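Local coordinates for protein choline dehydrogenase and related flavoproteins (PDB 3Q9T) that oxidises formate as a member of the glucose-methanol-choline oxidoreductase family, using 8-formyl-FAD bound in a Rossmann-type domain as its cofactor, at residues A[26-40]-A[215-228]. Numbering follows the deposited sequence.
With FAY ([(2R,3S,4R,5R)-5-(6-amino-9H-purin-9-yl)-3,4-dihydroxytetrahydrofuran-2-yl]methyl (2R,3S,4S)-5-(8-formyl-7-methyl-2,4-dioxo-3,4-dihydrobenzo[g]pteridin-10(2H)-yl)-2,3,4-trihydroxypentyl dihydrogen diphosphate), chain D.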
# COMPACT_ATOMS: atom_id res chain seq x y z
N ALA A 26 25.56 -32.57 -13.83
CA ALA A 26 26.05 -32.76 -15.20
C ALA A 26 27.55 -33.04 -15.30
O ALA A 26 28.05 -33.33 -16.38
CB ALA A 26 25.68 -31.55 -16.06
N GLU A 27 28.29 -32.93 -14.19
CA GLU A 27 29.74 -33.16 -14.25
C GLU A 27 30.11 -34.59 -14.69
O GLU A 27 31.20 -34.83 -15.20
CB GLU A 27 30.43 -32.77 -12.94
CG GLU A 27 30.62 -31.28 -12.78
CD GLU A 27 30.95 -30.88 -11.34
OE1 GLU A 27 30.69 -31.68 -10.42
OE2 GLU A 27 31.43 -29.74 -11.12
N ASN A 28 29.20 -35.54 -14.48
CA ASN A 28 29.30 -36.82 -15.19
C ASN A 28 28.64 -36.63 -16.53
O ASN A 28 27.42 -36.52 -16.62
CB ASN A 28 28.62 -37.96 -14.44
CG ASN A 28 28.70 -39.27 -15.22
OD1 ASN A 28 29.04 -39.29 -16.40
ND2 ASN A 28 28.40 -40.36 -14.56
N PRO A 29 29.45 -36.56 -17.59
CA PRO A 29 28.96 -36.19 -18.93
C PRO A 29 27.88 -37.16 -19.42
O PRO A 29 27.14 -36.83 -20.35
CB PRO A 29 30.22 -36.28 -19.80
CG PRO A 29 31.13 -37.21 -19.05
CD PRO A 29 30.88 -36.92 -17.60
N ASN A 30 27.78 -38.32 -18.79
CA ASN A 30 26.78 -39.30 -19.16
C ASN A 30 25.40 -39.11 -18.52
O ASN A 30 24.43 -39.73 -18.94
CB ASN A 30 27.29 -40.70 -18.83
CG ASN A 30 28.57 -41.03 -19.55
OD1 ASN A 30 28.61 -41.07 -20.79
ND2 ASN A 30 29.62 -41.25 -18.79
N VAL A 31 25.33 -38.28 -17.50
CA VAL A 31 24.06 -38.08 -16.81
C VAL A 31 23.24 -37.05 -17.59
O VAL A 31 23.74 -35.98 -17.93
CB VAL A 31 24.29 -37.66 -15.34
CG1 VAL A 31 23.00 -37.23 -14.70
CG2 VAL A 31 24.95 -38.82 -14.56
N THR A 32 22.00 -37.38 -17.91
CA THR A 32 21.13 -36.43 -18.62
C THR A 32 20.39 -35.53 -17.65
O THR A 32 19.74 -36.00 -16.72
CB THR A 32 20.08 -37.12 -19.50
OG1 THR A 32 19.47 -38.19 -18.76
CG2 THR A 32 20.72 -37.67 -20.77
N VAL A 33 20.46 -34.23 -17.90
CA VAL A 33 19.82 -33.24 -17.04
C VAL A 33 18.95 -32.31 -17.87
O VAL A 33 19.38 -31.77 -18.91
CB VAL A 33 20.89 -32.39 -16.27
CG1 VAL A 33 20.24 -31.44 -15.25
CG2 VAL A 33 21.92 -33.29 -15.59
N LEU A 34 17.71 -32.12 -17.41
CA LEU A 34 16.82 -31.13 -18.02
C LEU A 34 16.62 -29.96 -17.07
O LEU A 34 16.43 -30.16 -15.88
CB LEU A 34 15.45 -31.75 -18.34
CG LEU A 34 14.31 -30.76 -18.62
CD1 LEU A 34 14.45 -30.14 -20.02
CD2 LEU A 34 12.96 -31.44 -18.48
N ILE A 35 16.68 -28.74 -17.61
CA ILE A 35 16.26 -27.55 -16.87
C ILE A 35 15.06 -26.85 -17.54
O ILE A 35 15.16 -26.39 -18.67
CB ILE A 35 17.40 -26.51 -16.76
CG1 ILE A 35 18.66 -27.16 -16.21
CG2 ILE A 35 16.95 -25.35 -15.87
CD1 ILE A 35 19.91 -26.30 -16.37
N VAL A 36 13.94 -26.77 -16.83
CA VAL A 36 12.82 -25.93 -17.27
C VAL A 36 12.85 -24.58 -16.55
O VAL A 36 13.18 -24.50 -15.37
CB VAL A 36 11.43 -26.62 -17.10
CG1 VAL A 36 11.33 -27.86 -17.99
CG2 VAL A 36 11.15 -26.96 -15.65
N GLU A 37 12.52 -23.53 -17.29
CA GLU A 37 12.70 -22.15 -16.84
C GLU A 37 11.71 -21.27 -17.57
O GLU A 37 11.58 -21.36 -18.79
CB GLU A 37 14.12 -21.68 -17.18
CG GLU A 37 14.33 -20.20 -17.04
CD GLU A 37 13.96 -19.68 -15.66
OE1 GLU A 37 14.25 -20.38 -14.66
OE2 GLU A 37 13.37 -18.59 -15.57
N ALA A 38 11.02 -20.41 -16.82
CA ALA A 38 10.03 -19.49 -17.37
C ALA A 38 10.63 -18.38 -18.25
O ALA A 38 10.02 -17.98 -19.24
CB ALA A 38 9.19 -18.88 -16.24
N GLY A 39 11.81 -17.89 -17.88
CA GLY A 39 12.45 -16.80 -18.59
C GLY A 39 13.28 -17.20 -19.81
O GLY A 39 13.26 -18.37 -20.22
N ILE A 40 14.00 -16.24 -20.37
CA ILE A 40 14.85 -16.46 -21.54
C ILE A 40 16.03 -17.37 -21.21
O ILE A 40 16.39 -17.55 -20.04
CB ILE A 40 15.46 -15.15 -22.10
CG1 ILE A 40 16.17 -14.39 -20.99
CG2 ILE A 40 14.40 -14.26 -22.73
CD1 ILE A 40 17.42 -13.66 -21.50
N VAL A 215 25.86 -23.87 -16.25
CA VAL A 215 25.12 -24.81 -17.11
C VAL A 215 25.32 -24.67 -18.61
O VAL A 215 24.58 -25.27 -19.40
CB VAL A 215 23.61 -24.77 -16.81
CG1 VAL A 215 23.34 -25.21 -15.39
CG2 VAL A 215 23.04 -23.37 -17.06
N LYS A 216 26.31 -23.89 -19.02
CA LYS A 216 26.61 -23.73 -20.44
C LYS A 216 27.70 -24.71 -20.89
O LYS A 216 28.43 -25.28 -20.07
CB LYS A 216 26.97 -22.28 -20.76
CG LYS A 216 28.02 -21.67 -19.82
CD LYS A 216 28.07 -20.14 -19.92
CE LYS A 216 28.93 -19.64 -21.08
NZ LYS A 216 30.37 -19.53 -20.70
N ASN A 217 27.79 -24.92 -22.20
CA ASN A 217 28.78 -25.84 -22.77
C ASN A 217 28.77 -27.21 -22.11
O ASN A 217 29.82 -27.82 -21.89
CB ASN A 217 30.20 -25.25 -22.70
CG ASN A 217 30.24 -23.78 -23.10
OD1 ASN A 217 30.82 -22.96 -22.39
ND2 ASN A 217 29.63 -23.45 -24.24
N LYS A 218 27.58 -27.70 -21.78
CA LYS A 218 27.42 -29.05 -21.27
C LYS A 218 26.27 -29.73 -22.01
O LYS A 218 25.11 -29.49 -21.74
CB LYS A 218 27.23 -29.04 -19.76
CG LYS A 218 28.41 -28.40 -19.06
CD LYS A 218 28.15 -28.17 -17.59
CE LYS A 218 29.28 -27.35 -16.99
NZ LYS A 218 29.21 -27.32 -15.50
N PRO A 219 26.62 -30.56 -23.00
CA PRO A 219 25.63 -31.10 -23.94
C PRO A 219 24.74 -32.14 -23.30
O PRO A 219 23.78 -32.56 -23.94
CB PRO A 219 26.50 -31.73 -25.03
CG PRO A 219 27.77 -32.09 -24.34
CD PRO A 219 27.99 -31.03 -23.29
N ASN A 220 25.04 -32.56 -22.08
CA ASN A 220 24.12 -33.44 -21.37
C ASN A 220 23.03 -32.67 -20.62
O ASN A 220 22.10 -33.26 -20.05
CB ASN A 220 24.88 -34.41 -20.43
CG ASN A 220 25.89 -33.71 -19.54
OD1 ASN A 220 26.44 -32.68 -19.92
ND2 ASN A 220 26.15 -34.28 -18.36
N ILE A 221 23.13 -31.34 -20.62
CA ILE A 221 22.07 -30.52 -20.06
C ILE A 221 21.16 -30.02 -21.16
O ILE A 221 21.61 -29.34 -22.07
CB ILE A 221 22.60 -29.29 -19.29
CG1 ILE A 221 23.53 -29.73 -18.16
CG2 ILE A 221 21.43 -28.47 -18.76
CD1 ILE A 221 24.09 -28.59 -17.33
N THR A 222 19.88 -30.39 -21.09
CA THR A 222 18.90 -29.81 -22.00
C THR A 222 18.27 -28.60 -21.33
O THR A 222 17.72 -28.69 -20.22
CB THR A 222 17.81 -30.83 -22.44
OG1 THR A 222 18.42 -31.92 -23.13
CG2 THR A 222 16.81 -30.16 -23.39
N ILE A 223 18.38 -27.45 -21.98
CA ILE A 223 17.74 -26.27 -21.42
C ILE A 223 16.48 -25.84 -22.18
O ILE A 223 16.53 -25.45 -23.35
CB ILE A 223 18.71 -25.10 -21.24
CG1 ILE A 223 19.90 -25.56 -20.40
CG2 ILE A 223 18.00 -23.96 -20.54
CD1 ILE A 223 21.08 -24.60 -20.40
N VAL A 224 15.35 -25.92 -21.49
CA VAL A 224 14.06 -25.49 -22.05
C VAL A 224 13.59 -24.22 -21.33
O VAL A 224 13.02 -24.29 -20.24
CB VAL A 224 13.00 -26.59 -21.95
CG1 VAL A 224 11.65 -26.10 -22.46
CG2 VAL A 224 13.45 -27.82 -22.72
N PRO A 225 13.88 -23.06 -21.92
CA PRO A 225 13.50 -21.74 -21.44
C PRO A 225 12.10 -21.38 -21.94
O PRO A 225 11.53 -22.13 -22.74
CB PRO A 225 14.52 -20.83 -22.12
CG PRO A 225 14.78 -21.50 -23.44
CD PRO A 225 14.68 -22.98 -23.17
N GLU A 226 11.55 -20.26 -21.48
CA GLU A 226 10.24 -19.80 -21.93
C GLU A 226 9.12 -20.82 -21.71
O GLU A 226 8.23 -20.92 -22.54
CB GLU A 226 10.24 -19.45 -23.42
CG GLU A 226 11.42 -18.64 -23.89
CD GLU A 226 11.10 -17.19 -23.99
OE1 GLU A 226 10.34 -16.68 -23.13
OE2 GLU A 226 11.58 -16.55 -24.95
N VAL A 227 9.15 -21.57 -20.61
CA VAL A 227 8.05 -22.46 -20.29
C VAL A 227 7.63 -22.23 -18.85
O VAL A 227 8.47 -22.05 -17.97
CB VAL A 227 8.39 -23.96 -20.49
CG1 VAL A 227 8.71 -24.25 -21.95
CG2 VAL A 227 9.55 -24.38 -19.57
N HIS A 228 6.32 -22.22 -18.62
CA HIS A 228 5.77 -21.93 -17.31
C HIS A 228 5.26 -23.23 -16.67
O HIS A 228 4.46 -23.97 -17.27
CB HIS A 228 4.64 -20.92 -17.46
CG HIS A 228 4.26 -20.23 -16.19
ND1 HIS A 228 4.76 -19.00 -15.84
CD2 HIS A 228 3.42 -20.60 -15.19
CE1 HIS A 228 4.25 -18.63 -14.68
NE2 HIS A 228 3.43 -19.58 -14.26
P FAY D . 16.91 -18.91 -5.69
N1 FAY D . 21.67 -11.58 -2.40
C2 FAY D . 23.03 -11.31 -2.22
O2 FAY D . 23.76 -12.15 -1.72
N3 FAY D . 23.64 -10.35 -3.01
C4 FAY D . 22.87 -9.32 -3.49
O4 FAY D . 23.38 -8.19 -3.51
N5 FAY D . 20.71 -8.57 -4.17
C6 FAY D . 18.77 -7.97 -5.35
C7 FAY D . 17.54 -8.28 -5.90
C8 FAY D . 17.00 -9.56 -5.71
O8 FAY D . 15.40 -11.08 -6.50
C9 FAY D . 17.77 -10.54 -5.08
PA FAY D . 15.80 -17.74 -8.00
C1' FAY D . 19.18 -12.58 -3.49
C10 FAY D . 20.88 -10.71 -3.10
N10 FAY D . 19.65 -11.13 -3.63
N1A FAY D . 7.69 -21.81 -14.12
O1A FAY D . 14.79 -16.64 -8.16
C1B FAY D . 12.10 -19.73 -12.16
O1P FAY D . 17.62 -20.02 -6.44
C2' FAY D . 19.80 -13.49 -4.57
O2' FAY D . 19.71 -12.82 -5.78
C2A FAY D . 8.96 -21.88 -14.65
O2A FAY D . 17.21 -17.31 -8.25
C2B FAY D . 12.46 -18.26 -12.07
O2B FAY D . 12.34 -17.58 -13.31
O2P FAY D . 16.34 -19.43 -4.38
C3' FAY D . 19.35 -14.97 -4.77
O3' FAY D . 19.25 -15.41 -6.13
N3A FAY D . 10.03 -21.27 -14.00
C3B FAY D . 13.91 -18.34 -11.62
O3B FAY D . 14.71 -18.55 -12.75
O3P FAY D . 15.66 -18.38 -6.55
C4' FAY D . 18.06 -15.36 -4.09
O4' FAY D . 18.20 -14.92 -2.74
C4A FAY D . 9.82 -20.60 -12.84
C4B FAY D . 13.96 -19.60 -10.80
O4B FAY D . 12.77 -20.32 -11.08
C4X FAY D . 21.48 -9.51 -3.53
C5' FAY D . 17.83 -16.89 -4.18
O5' FAY D . 17.84 -17.58 -5.43
C5A FAY D . 8.54 -20.53 -12.28
C5B FAY D . 14.08 -19.29 -9.32
O5B FAY D . 15.41 -18.91 -9.06
C5X FAY D . 19.42 -8.89 -4.53
C6A FAY D . 7.46 -21.13 -12.93
N6A FAY D . 6.22 -20.98 -12.45
N7A FAY D . 8.63 -19.82 -11.14
C7M FAY D . 16.74 -7.16 -6.53
C8A FAY D . 9.91 -19.46 -10.94
C8M FAY D . 15.91 -9.99 -6.62
C9A FAY D . 18.97 -10.21 -4.44
N9A FAY D . 10.65 -19.92 -11.98
O HOH W 1 8.79 -15.81 -20.48
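Asn220 gives up more surface to this contact than any other residue, its carboxamide reaching the carbonyls of Ala26 and Val31. The pairing exemplifies a principle of the Rossmann fold: parallel strands deliver loop residues at their C-terminal ends to a dinucleotide. ND2 donates almost straight to Ala26 O (2.9 Å, 170°), which lies in the amide plane, and less linearly to Val31 O at 3.0 Å. A chi1 of 49° turns the amide back toward the 26-31 loop, whose two ends ND2 bridges. The same residue's backbone O receives Val33 N and opens a parallel ladder: Val33 O takes Thr222 N, Thr222 O takes Ile35 N and Ile35 O takes Val224 N.

Ile35 is the second focus. Its chi1 of -52° sets CG1 anti to the carbonyl carbon, and CD1 reaches over the neighbouring strand to Ile221 CG2 (3.6 Å) while meeting Val215 CG1 tip to tip at 3.7 Å. On the other face Leu34 CD1 packs against Val224 CG2.

Past the strands, Glu37 accepts the cofactor's two adenosine ribose hydroxyls, O3B on OE1 and O2B on OE2 (2.7 Å each), the classic role of an acid just past the end of the second strand. Gly39 N steadies OE2 from its anti side, and Val227 N holds Glu37 O in a nearly linear bond.

Strand 221-224 is an edge strand of the five-stranded parallel sheet, with 33-36 between it and strand 9-12; helix 16-25 covers the face bearing Val33 and Ile35, and Phe7 of strand 6-7 meets Leu34 and Thr222 on the other.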